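Long-range contacts in FACT-Spt16 (Cicer arietinum, PDB 5CE6), which is a subunit of the histone chaperone FACT, its N-terminal domain probably binding histones H3-H4 through a peptidase-like fold: residues K92-A103 and G118-K126; D322-L332 and L408-N417. All blocks are in the same frame, centred on the assembly; numbering follows the deposited sequence.

Interaction 1. Residues K92-A103 and G118-K126; sequences KQIHVLCSQKKA and GVEIILHVK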
loop_
_atom_site.group_PDB
_atom_site.type_symbol
_atom_site.label_atom_id
_atom_site.label_comp_id
_atom_site.label_asym_id
_atom_site.label_seq_id
_atom_site.Cartn_x
_atom_site.Cartn_y
_atom_site.Cartn_z
ATOM N N LYS A 92 -9.151 29.666 2.157
ATOM C CA LYS A 92 -8.163 30.724 2.351
ATOM C C LYS A 92 -7.190 30.470 3.497
ATOM O O LYS A 92 -6.244 31.232 3.687
ATOM C CB LYS A 92 -8.867 32.063 2.569
ATOM C CG LYS A 92 -9.807 32.442 1.441
ATOM C CD LYS A 92 -9.059 32.508 0.120
ATOM C CE LYS A 92 -8.010 33.609 0.136
ATOM N NZ LYS A 92 -7.086 33.515 -1.034
ATOM N N GLN A 93 -7.427 29.411 4.266
ATOM C CA GLN A 93 -6.587 29.110 5.423
ATOM C C GLN A 93 -6.304 27.620 5.562
ATOM O O GLN A 93 -7.051 26.784 5.052
ATOM C CB GLN A 93 -7.251 29.599 6.714
ATOM C CG GLN A 93 -7.608 31.077 6.738
ATOM C CD GLN A 93 -8.222 31.499 8.057
ATOM O OE1 GLN A 93 -9.235 30.948 8.487
ATOM N NE2 GLN A 93 -7.605 32.476 8.710
ATOM N N ILE A 94 -5.218 27.293 6.258
ATOM C CA ILE A 94 -4.981 25.923 6.710
ATOM C C ILE A 94 -4.748 25.994 8.210
ATOM O O ILE A 94 -3.819 26.655 8.652
ATOM C CB ILE A 94 -3.747 25.302 6.048
ATOM C CG1 ILE A 94 -3.908 25.304 4.524
ATOM C CG2 ILE A 94 -3.536 23.863 6.539
ATOM C CD1 ILE A 94 -2.753 24.669 3.774
ATOM N N HIS A 95 -5.596 25.328 8.983
ATOM C CA HIS A 95 -5.456 25.330 10.431
ATOM C C HIS A 95 -4.788 24.050 10.887
ATOM O O HIS A 95 -5.129 22.972 10.419
ATOM C CB HIS A 95 -6.826 25.474 11.090
ATOM C CG HIS A 95 -7.468 26.800 10.849
ATOM N ND1 HIS A 95 -7.414 27.832 11.763
ATOM C CD2 HIS A 95 -8.180 27.267 9.797
ATOM C CE1 HIS A 95 -8.063 28.876 11.282
ATOM N NE2 HIS A 95 -8.539 28.558 10.089
ATOM N N VAL A 96 -3.817 24.171 11.783
ATOM C CA VAL A 96 -3.130 23.009 12.316
ATOM C C VAL A 96 -3.215 23.055 13.829
ATOM O O VAL A 96 -2.952 24.091 14.420
ATOM C CB VAL A 96 -1.655 22.987 11.888
ATOM C CG1 VAL A 96 -0.981 21.715 12.360
ATOM C CG2 VAL A 96 -1.535 23.097 10.360
ATOM N N LEU A 97 -3.615 21.947 14.446
ATOM C CA LEU A 97 -3.604 21.829 15.905
ATOM C C LEU A 97 -2.550 20.788 16.240
ATOM O O LEU A 97 -2.676 19.632 15.842
ATOM C CB LEU A 97 -4.972 21.374 16.423
ATOM C CG LEU A 97 -5.100 21.147 17.931
ATOM C CD1 LEU A 97 -4.584 22.350 18.690
ATOM C CD2 LEU A 97 -6.546 20.871 18.299
ATOM N N CYS A 98 -1.499 21.201 16.946
ATOM C CA CYS A 98 -0.339 20.337 17.159
ATOM C C CYS A 98 0.500 20.832 18.324
ATOM O O CYS A 98 0.212 21.878 18.896
ATOM C CB CYS A 98 0.529 20.297 15.896
ATOM S SG CYS A 98 1.239 21.898 15.426
ATOM N N SER A 99 1.552 20.087 18.648
ATOM C CA SER A 99 2.479 20.472 19.715
ATOM C C SER A 99 3.282 21.718 19.341
ATOM O O SER A 99 3.383 22.069 18.165
ATOM C CB SER A 99 3.439 19.315 19.996
ATOM O OG SER A 99 4.310 19.125 18.895
ATOM N N GLN A 100 3.853 22.388 20.341
ATOM C CA GLN A 100 4.715 23.538 20.079
ATOM C C GLN A 100 5.863 23.163 19.142
ATOM O O GLN A 100 6.200 23.915 18.221
ATOM C CB GLN A 100 5.266 24.106 21.390
ATOM C CG GLN A 100 6.329 25.178 21.198
ATOM C CD GLN A 100 5.805 26.399 20.463
ATOM O OE1 GLN A 100 4.915 27.094 20.951
ATOM N NE2 GLN A 100 6.357 26.665 19.284
ATOM N N LYS A 101 6.442 21.988 19.367
ATOM C CA LYS A 101 7.579 21.527 18.574
ATOM C C LYS A 101 7.238 21.406 17.090
ATOM O O LYS A 101 8.013 21.830 16.228
ATOM C CB LYS A 101 8.098 20.191 19.108
ATOM N N LYS A 102 6.074 20.835 16.796
ATOM C CA LYS A 102 5.635 20.683 15.413
ATOM C C LYS A 102 5.269 22.042 14.819
ATOM O O LYS A 102 5.476 22.299 13.634
ATOM C CB LYS A 102 4.456 19.708 15.325
ATOM C CG LYS A 102 4.798 18.290 15.784
ATOM C CD LYS A 102 3.683 17.310 15.480
ATOM C CE LYS A 102 4.037 15.899 15.937
ATOM N NZ LYS A 102 3.795 15.701 17.390
ATOM N N ALA A 103 4.739 22.923 15.658
ATOM C CA ALA A 103 4.368 24.256 15.205
ATOM C C ALA A 103 5.585 25.081 14.785
ATOM O O ALA A 103 5.529 25.819 13.803
ATOM C CB ALA A 103 3.580 24.977 16.277
ATOM N N GLY A 118 -2.389 30.929 -2.054
ATOM C CA GLY A 118 -3.010 32.094 -1.452
ATOM C C GLY A 118 -3.622 31.830 -0.087
ATOM O O GLY A 118 -4.519 32.561 0.347
ATOM N N VAL A 119 -3.137 30.804 0.605
ATOM C CA VAL A 119 -3.697 30.482 1.921
ATOM C C VAL A 119 -2.830 30.910 3.107
ATOM O O VAL A 119 -1.601 30.958 3.023
ATOM C CB VAL A 119 -4.051 28.984 2.068
ATOM C CG1 VAL A 119 -4.984 28.546 0.952
ATOM C CG2 VAL A 119 -2.792 28.124 2.100
ATOM N N GLU A 120 -3.501 31.203 4.217
ATOM C CA GLU A 120 -2.853 31.574 5.458
ATOM C C GLU A 120 -2.813 30.363 6.381
ATOM O O GLU A 120 -3.852 29.827 6.754
ATOM C CB GLU A 120 -3.653 32.696 6.113
ATOM C CG GLU A 120 -3.062 33.283 7.366
ATOM C CD GLU A 120 -4.001 34.287 8.007
ATOM O OE1 GLU A 120 -5.166 34.375 7.551
ATOM O OE2 GLU A 120 -3.579 34.979 8.959
ATOM N N ILE A 121 -1.615 29.916 6.736
ATOM C CA ILE A 121 -1.476 28.851 7.721
ATOM C C ILE A 121 -1.613 29.388 9.140
ATOM O O ILE A 121 -0.919 30.327 9.528
ATOM C CB ILE A 121 -0.144 28.130 7.560
ATOM C CG1 ILE A 121 -0.159 27.363 6.242
ATOM C CG2 ILE A 121 0.108 27.198 8.730
ATOM C CD1 ILE A 121 1.048 26.537 6.011
ATOM N N ILE A 122 -2.518 28.789 9.904
ATOM C CA ILE A 122 -2.770 29.235 11.269
ATOM C C ILE A 122 -2.402 28.105 12.209
ATOM O O ILE A 122 -2.991 27.033 12.142
ATOM C CB ILE A 122 -4.245 29.590 11.470
ATOM C CG1 ILE A 122 -4.663 30.670 10.475
ATOM C CG2 ILE A 122 -4.499 30.055 12.906
ATOM C CD1 ILE A 122 -3.858 31.940 10.598
ATOM N N LEU A 123 -1.430 28.339 13.085
ATOM C CA LEU A 123 -0.961 27.270 13.960
ATOM C C LEU A 123 -1.569 27.396 15.350
ATOM O O LEU A 123 -1.412 28.416 16.015
ATOM C CB LEU A 123 0.568 27.260 14.022
ATOM C CG LEU A 123 1.240 27.027 12.667
ATOM C CD1 LEU A 123 2.746 27.170 12.772
ATOM C CD2 LEU A 123 0.886 25.654 12.133
ATOM N N HIS A 124 -2.287 26.361 15.771
ATOM C CA HIS A 124 -2.883 26.333 17.100
ATOM C C HIS A 124 -2.063 25.379 17.954
ATOM O O HIS A 124 -2.092 24.170 17.735
ATOM C CB HIS A 124 -4.331 25.842 17.013
ATOM C CG HIS A 124 -5.170 26.602 16.033
ATOM N ND1 HIS A 124 -6.002 27.634 16.413
ATOM C CD2 HIS A 124 -5.306 26.485 14.691
ATOM C CE1 HIS A 124 -6.614 28.120 15.348
ATOM N NE2 HIS A 124 -6.207 27.442 14.289
ATOM N N VAL A 125 -1.321 25.922 18.917
ATOM C CA VAL A 125 -0.412 25.107 19.723
ATOM C C VAL A 125 -1.132 24.466 20.903
ATOM O O VAL A 125 -1.725 25.170 21.728
ATOM C CB VAL A 125 0.749 25.951 20.286
ATOM C CG1 VAL A 125 1.603 25.114 21.233
ATOM C CG2 VAL A 125 1.590 26.531 19.163
ATOM N N LYS A 126 -1.066 23.138 20.990
ATOM C CA LYS A 126 -1.657 22.418 22.116
ATOM C C LYS A 126 -0.617 22.055 23.171
ATOM O O LYS A 126 0.362 21.358 22.878
ATOM C CB LYS A 126 -2.365 21.141 21.650
ATOM C CG LYS A 126 -3.200 20.474 22.747
ATOM C CD LYS A 126 -3.577 19.049 22.376
ATOM C CE LYS A 126 -2.397 18.106 22.554
ATOM N NZ LYS A 126 -2.014 17.934 23.988
HETATM O O HOH W 1 3.059 21.921 22.962
#

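Interaction 2. Residues D322-L332 and L408-N417; sequences DPIQSKAYEVL and LGFQNLHCEN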
loop_
_atom_site.group_PDB
_atom_site.type_symbol
_atom_site.label_atom_id
_atom_site.label_comp_id
_atom_site.label_asym_id
_atom_site.label_seq_id
_atom_site.Cartn_x
_atom_site.Cartn_y
_atom_site.Cartn_z
ATOM N N ASP A 322 2.919 -32.023 -7.290
ATOM C CA ASP A 322 2.079 -32.993 -7.975
ATOM C C ASP A 322 1.492 -32.357 -9.241
ATOM O O ASP A 322 1.691 -31.161 -9.474
ATOM C CB ASP A 322 1.036 -33.611 -7.015
ATOM C CG ASP A 322 -0.102 -32.669 -6.644
ATOM O OD1 ASP A 322 -0.459 -31.761 -7.415
ATOM O OD2 ASP A 322 -0.675 -32.871 -5.548
ATOM N N PRO A 323 0.808 -33.143 -10.084
ATOM C CA PRO A 323 0.356 -32.553 -11.350
ATOM C C PRO A 323 -0.627 -31.388 -11.211
ATOM O O PRO A 323 -0.639 -30.517 -12.086
ATOM C CB PRO A 323 -0.323 -33.729 -12.049
ATOM C CG PRO A 323 0.409 -34.898 -11.552
ATOM C CD PRO A 323 0.677 -34.615 -10.109
ATOM N N ILE A 324 -1.427 -31.373 -10.146
ATOM C CA ILE A 324 -2.428 -30.331 -9.981
ATOM C C ILE A 324 -1.743 -29.055 -9.520
ATOM O O ILE A 324 -2.034 -27.958 -10.014
ATOM C CB ILE A 324 -3.510 -30.747 -8.974
ATOM C CG1 ILE A 324 -4.213 -32.018 -9.463
ATOM C CG2 ILE A 324 -4.518 -29.622 -8.770
ATOM C CD1 ILE A 324 -5.328 -32.498 -8.564
ATOM N N GLN A 325 -0.814 -29.205 -8.580
ATOM C CA GLN A 325 -0.053 -28.056 -8.072
ATOM C C GLN A 325 0.757 -27.427 -9.205
ATOM O O GLN A 325 0.850 -26.208 -9.305
ATOM C CB GLN A 325 0.877 -28.484 -6.937
ATOM C CG GLN A 325 0.157 -28.945 -5.649
ATOM C CD GLN A 325 1.084 -29.652 -4.681
ATOM O OE1 GLN A 325 2.063 -30.283 -5.088
ATOM N NE2 GLN A 325 0.771 -29.568 -3.385
ATOM N N SER A 326 1.321 -28.271 -10.072
ATOM C CA SER A 326 2.150 -27.798 -11.166
ATOM C C SER A 326 1.310 -27.052 -12.187
ATOM O O SER A 326 1.670 -25.951 -12.614
ATOM C CB SER A 326 2.835 -28.980 -11.868
ATOM O OG SER A 326 3.721 -29.648 -10.992
ATOM N N LYS A 327 0.204 -27.671 -12.597
ATOM C CA LYS A 327 -0.704 -27.044 -13.553
ATOM C C LYS A 327 -1.240 -25.726 -13.006
ATOM O O LYS A 327 -1.244 -24.711 -13.700
ATOM C CB LYS A 327 -1.883 -27.961 -13.884
ATOM C CG LYS A 327 -2.910 -27.285 -14.799
ATOM C CD LYS A 327 -4.107 -28.172 -15.130
ATOM C CE LYS A 327 -5.106 -27.403 -16.003
ATOM N NZ LYS A 327 -6.343 -28.168 -16.334
ATOM N N ALA A 328 -1.704 -25.742 -11.759
ATOM C CA ALA A 328 -2.269 -24.537 -11.178
ATOM C C ALA A 328 -1.246 -23.407 -11.178
ATOM O O ALA A 328 -1.587 -22.249 -11.422
ATOM C CB ALA A 328 -2.746 -24.808 -9.769
ATOM N N TYR A 329 0.008 -23.733 -10.890
ATOM C CA TYR A 329 1.018 -22.694 -10.870
ATOM C C TYR A 329 1.221 -22.114 -12.263
ATOM O O TYR A 329 1.310 -20.898 -12.417
ATOM C CB TYR A 329 2.354 -23.164 -10.273
ATOM C CG TYR A 329 3.363 -22.044 -10.285
ATOM C CD1 TYR A 329 4.242 -21.888 -11.345
ATOM C CD2 TYR A 329 3.400 -21.106 -9.257
ATOM C CE1 TYR A 329 5.130 -20.860 -11.381
ATOM C CE2 TYR A 329 4.287 -20.056 -9.296
ATOM C CZ TYR A 329 5.152 -19.941 -10.352
ATOM O OH TYR A 329 6.041 -18.906 -10.392
ATOM N N GLU A 330 1.290 -22.979 -13.272
ATOM C CA GLU A 330 1.463 -22.521 -14.646
ATOM C C GLU A 330 0.320 -21.605 -15.054
ATOM O O GLU A 330 0.550 -20.552 -15.680
ATOM C CB GLU A 330 1.564 -23.714 -15.601
ATOM C CG GLU A 330 2.807 -24.548 -15.377
ATOM C CD GLU A 330 3.001 -25.599 -16.448
ATOM O OE1 GLU A 330 3.975 -25.484 -17.218
ATOM O OE2 GLU A 330 2.183 -26.536 -16.518
ATOM N N VAL A 331 -0.896 -21.993 -14.672
ATOM C CA VAL A 331 -2.089 -21.206 -14.986
ATOM C C VAL A 331 -2.080 -19.863 -14.250
ATOM O O VAL A 331 -2.387 -18.812 -14.833
ATOM C CB VAL A 331 -3.373 -21.987 -14.683
ATOM C CG1 VAL A 331 -4.603 -21.123 -14.927
ATOM C CG2 VAL A 331 -3.436 -23.252 -15.549
ATOM N N LEU A 332 -1.710 -19.894 -12.973
ATOM C CA LEU A 332 -1.614 -18.658 -12.191
ATOM C C LEU A 332 -0.620 -17.685 -12.809
ATOM O O LEU A 332 -0.891 -16.488 -12.895
ATOM C CB LEU A 332 -1.220 -18.953 -10.741
ATOM C CG LEU A 332 -1.148 -17.680 -9.884
ATOM C CD1 LEU A 332 -2.549 -17.083 -9.777
ATOM C CD2 LEU A 332 -0.605 -18.010 -8.496
ATOM N N LEU A 408 -1.894 -11.854 -7.372
ATOM C CA LEU A 408 -2.956 -12.738 -7.813
ATOM C C LEU A 408 -2.696 -14.146 -7.285
ATOM O O LEU A 408 -1.550 -14.625 -7.289
ATOM C CB LEU A 408 -2.991 -12.747 -9.349
ATOM C CG LEU A 408 -4.139 -13.531 -9.985
ATOM C CD1 LEU A 408 -5.461 -12.820 -9.755
ATOM C CD2 LEU A 408 -3.886 -13.740 -11.479
ATOM N N GLY A 409 -3.745 -14.804 -6.802
ATOM C CA GLY A 409 -3.566 -16.125 -6.238
ATOM C C GLY A 409 -4.672 -17.116 -6.508
ATOM O O GLY A 409 -5.725 -16.784 -7.062
ATOM N N PHE A 410 -4.413 -18.362 -6.125
ATOM C CA PHE A 410 -5.447 -19.382 -6.066
ATOM C C PHE A 410 -5.594 -19.759 -4.610
ATOM O O PHE A 410 -4.592 -20.047 -3.949
ATOM C CB PHE A 410 -5.035 -20.622 -6.854
ATOM C CG PHE A 410 -5.342 -20.553 -8.320
ATOM C CD1 PHE A 410 -6.640 -20.346 -8.761
ATOM C CD2 PHE A 410 -4.324 -20.714 -9.261
ATOM C CE1 PHE A 410 -6.926 -20.305 -10.133
ATOM C CE2 PHE A 410 -4.591 -20.675 -10.624
ATOM C CZ PHE A 410 -5.891 -20.461 -11.066
ATOM N N GLN A 411 -6.830 -19.765 -4.114
ATOM C CA GLN A 411 -7.094 -20.094 -2.705
ATOM C C GLN A 411 -7.808 -21.418 -2.561
ATOM O O GLN A 411 -8.855 -21.632 -3.176
ATOM C CB GLN A 411 -7.960 -19.017 -2.042
ATOM C CG GLN A 411 -7.676 -17.618 -2.520
ATOM C CD GLN A 411 -8.534 -16.586 -1.826
ATOM O OE1 GLN A 411 -9.478 -16.048 -2.411
ATOM N NE2 GLN A 411 -8.209 -16.297 -0.573
ATOM N N ASN A 412 -7.247 -22.296 -1.734
ATOM C CA ASN A 412 -7.875 -23.575 -1.379
ATOM C C ASN A 412 -8.120 -24.535 -2.543
ATOM O O ASN A 412 -9.187 -25.151 -2.659
ATOM C CB ASN A 412 -9.157 -23.366 -0.559
ATOM C CG ASN A 412 -8.909 -22.582 0.714
ATOM O OD1 ASN A 412 -7.861 -22.717 1.347
ATOM N ND2 ASN A 412 -9.873 -21.750 1.091
ATOM N N LEU A 413 -7.123 -24.662 -3.410
ATOM C CA LEU A 413 -7.123 -25.760 -4.363
ATOM C C LEU A 413 -6.904 -27.057 -3.599
ATOM O O LEU A 413 -6.410 -27.053 -2.470
ATOM C CB LEU A 413 -6.016 -25.569 -5.393
ATOM C CG LEU A 413 -6.163 -24.355 -6.305
ATOM C CD1 LEU A 413 -4.901 -24.182 -7.114
ATOM C CD2 LEU A 413 -7.359 -24.548 -7.228
ATOM N N HIS A 414 -7.287 -28.179 -4.203
ATOM C CA HIS A 414 -7.021 -29.475 -3.600
ATOM C C HIS A 414 -5.934 -30.208 -4.379
ATOM O O HIS A 414 -6.025 -30.338 -5.602
ATOM C CB HIS A 414 -8.304 -30.306 -3.545
ATOM C CG HIS A 414 -9.296 -29.806 -2.544
ATOM N ND1 HIS A 414 -9.778 -30.590 -1.518
ATOM C CD2 HIS A 414 -9.880 -28.593 -2.398
ATOM C CE1 HIS A 414 -10.627 -29.885 -0.790
ATOM N NE2 HIS A 414 -10.704 -28.670 -1.301
ATOM N N CYS A 415 -4.899 -30.663 -3.674
ATOM C CA CYS A 415 -3.803 -31.376 -4.316
ATOM C C CYS A 415 -4.225 -32.798 -4.645
ATOM O O CYS A 415 -5.300 -33.257 -4.251
ATOM C CB CYS A 415 -2.537 -31.371 -3.447
ATOM S SG CYS A 415 -2.578 -32.440 -1.999
ATOM N N GLU A 416 -3.367 -33.500 -5.369
ATOM C CA GLU A 416 -3.700 -34.835 -5.823
ATOM C C GLU A 416 -3.843 -35.831 -4.681
ATOM O O GLU A 416 -4.897 -36.457 -4.521
ATOM C CB GLU A 416 -2.667 -35.318 -6.839
ATOM C CG GLU A 416 -2.973 -36.693 -7.374
ATOM C CD GLU A 416 -2.329 -36.934 -8.721
ATOM O OE1 GLU A 416 -1.628 -37.953 -8.854
ATOM O OE2 GLU A 416 -2.516 -36.093 -9.629
ATOM N N ASN A 417 -2.788 -36.000 -3.893
ATOM C CA ASN A 417 -2.855 -36.939 -2.779
ATOM C C ASN A 417 -3.425 -36.250 -1.556
ATOM O O ASN A 417 -2.747 -35.454 -0.912
ATOM C CB ASN A 417 -1.481 -37.523 -2.453
ATOM C CG ASN A 417 -1.513 -38.439 -1.233
ATOM O OD1 ASN A 417 -2.510 -39.113 -0.967
ATOM N ND2 ASN A 417 -0.419 -38.453 -0.480
HETATM O O HOH W 2 -0.032 -34.919 -3.724
#

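Interaction 1. Residues K92-A103 and G118-K126
His95 and His124 meet edge to edge across two parallel strands, the ND1 of His95 and the NE2 of His124 2.8 Å apart in a nearly straight hydrogen bond (171°) that either ring could donate. The rings do not stack; their planes differ by 26°. His124 has CG beside its own backbone N (chi1 -53°), a turn that carries NE2 along the sheet to His95 and brings CD2 to 3.4 Å from Val96 O. The other nitrogen of His95, NE2, donates to Gln93 OE1 at 3.0 Å, approaching from above the amide plane. The same amide holds Glu120 loosely, by a weak 3.3 Å bond from Gln93 NE2 to Glu120 OE1, so a polar chain runs His124, His95, Gln93, Glu120 on the sheet face that carries the histidines. An alanine in place of His95 is likely to leave His124 NE2 without this mate and the Gln93 amide freer to turn. On the other face, Leu123 CD2 lies 3.7 Å from Val96 CB. Backbone bonds from Glu120 N to Lys92 O through Lys126 N to Cys98 O fix the register. At one end Lys92 NZ reaches Gly118 O (3.1 Å). Helix 133-145 touches both histidines through Ala142 and Ile139. Strands 93-98 and 120-125 are parallel neighbours joined through helices 100-106 and 110-117, with 120-125 outermost in the mixed sheet of the Spt16 N-terminal lobe. With both its ring nitrogens engaged, His95 would need one to accept if neutral, so the bond network probably sets its tautomer and rotation together.

Interaction 2. Residues D322-L332 and L408-N417
The Phe410 ring turns its edge to helix 323-332: Ala328 O lies 3.5 Å from CE2 near the ring plane, and Val331 CG1 approaches CZ at the same rim. Leu332 CB comes in obliquely, 3.8 Å from CE2. Farther along the helix, Leu332 has CG anti to its backbone N (chi1 -178°), which brings CD1 to Leu408 CG and Gly409 CA. Toward the helix start, Ala328 CB and Leu413 CD1 are pressed to 3.5 Å, tighter than usual for two carbons, and Ile324 CG2 rests on His414 O. The carboxylate of Asp322 closes the far end. Its OD2 takes the N-H of Glu416 at 2.8 Å from above the carboxylate plane and also receives water 2, which accepts from Asn417 N. OD1 faces the helix, meeting Gln325 N almost straight on (174°) and Ile324 N weakly. Gln325 OE1 accepts in turn from Asp322 N (2.9 Å), completing a capping box, while its NE2 donates to Ala295 O, a residue of the potassium site. Val360 of helix 349-363 touches both Val331 and Phe410. One N-cap aspartate thus starts the helix and pins the loop after the strand. A helix laid on an antiparallel sheet, the axes of 323-332 and 408-411 running at 151° to each other, closer to antiparallel than parallel, is consistent with the pita-bread fold of the M24 peptidase family.

How the interactions relate
From the N terminus, the chain first closes interaction 1, where strand 120-125 returns beside 93-98 after two intervening helices; the parallel pair forms one border of the six-stranded sheet in the N-terminal lobe. Helix 200-230 and further strands follow before interaction 2 opens in the M24-family region. There 75 residues, including helix 349-363, separate segments 322-332 and 408-417, so the loop closed is much longer. The two contacts follow in series, neither nested nor crossed, and lie on opposite sides of the chain's centre, their own centres about 55 Å apart. Interaction 1 joins strand to strand within a sheet; interaction 2 fastens a helix onto one.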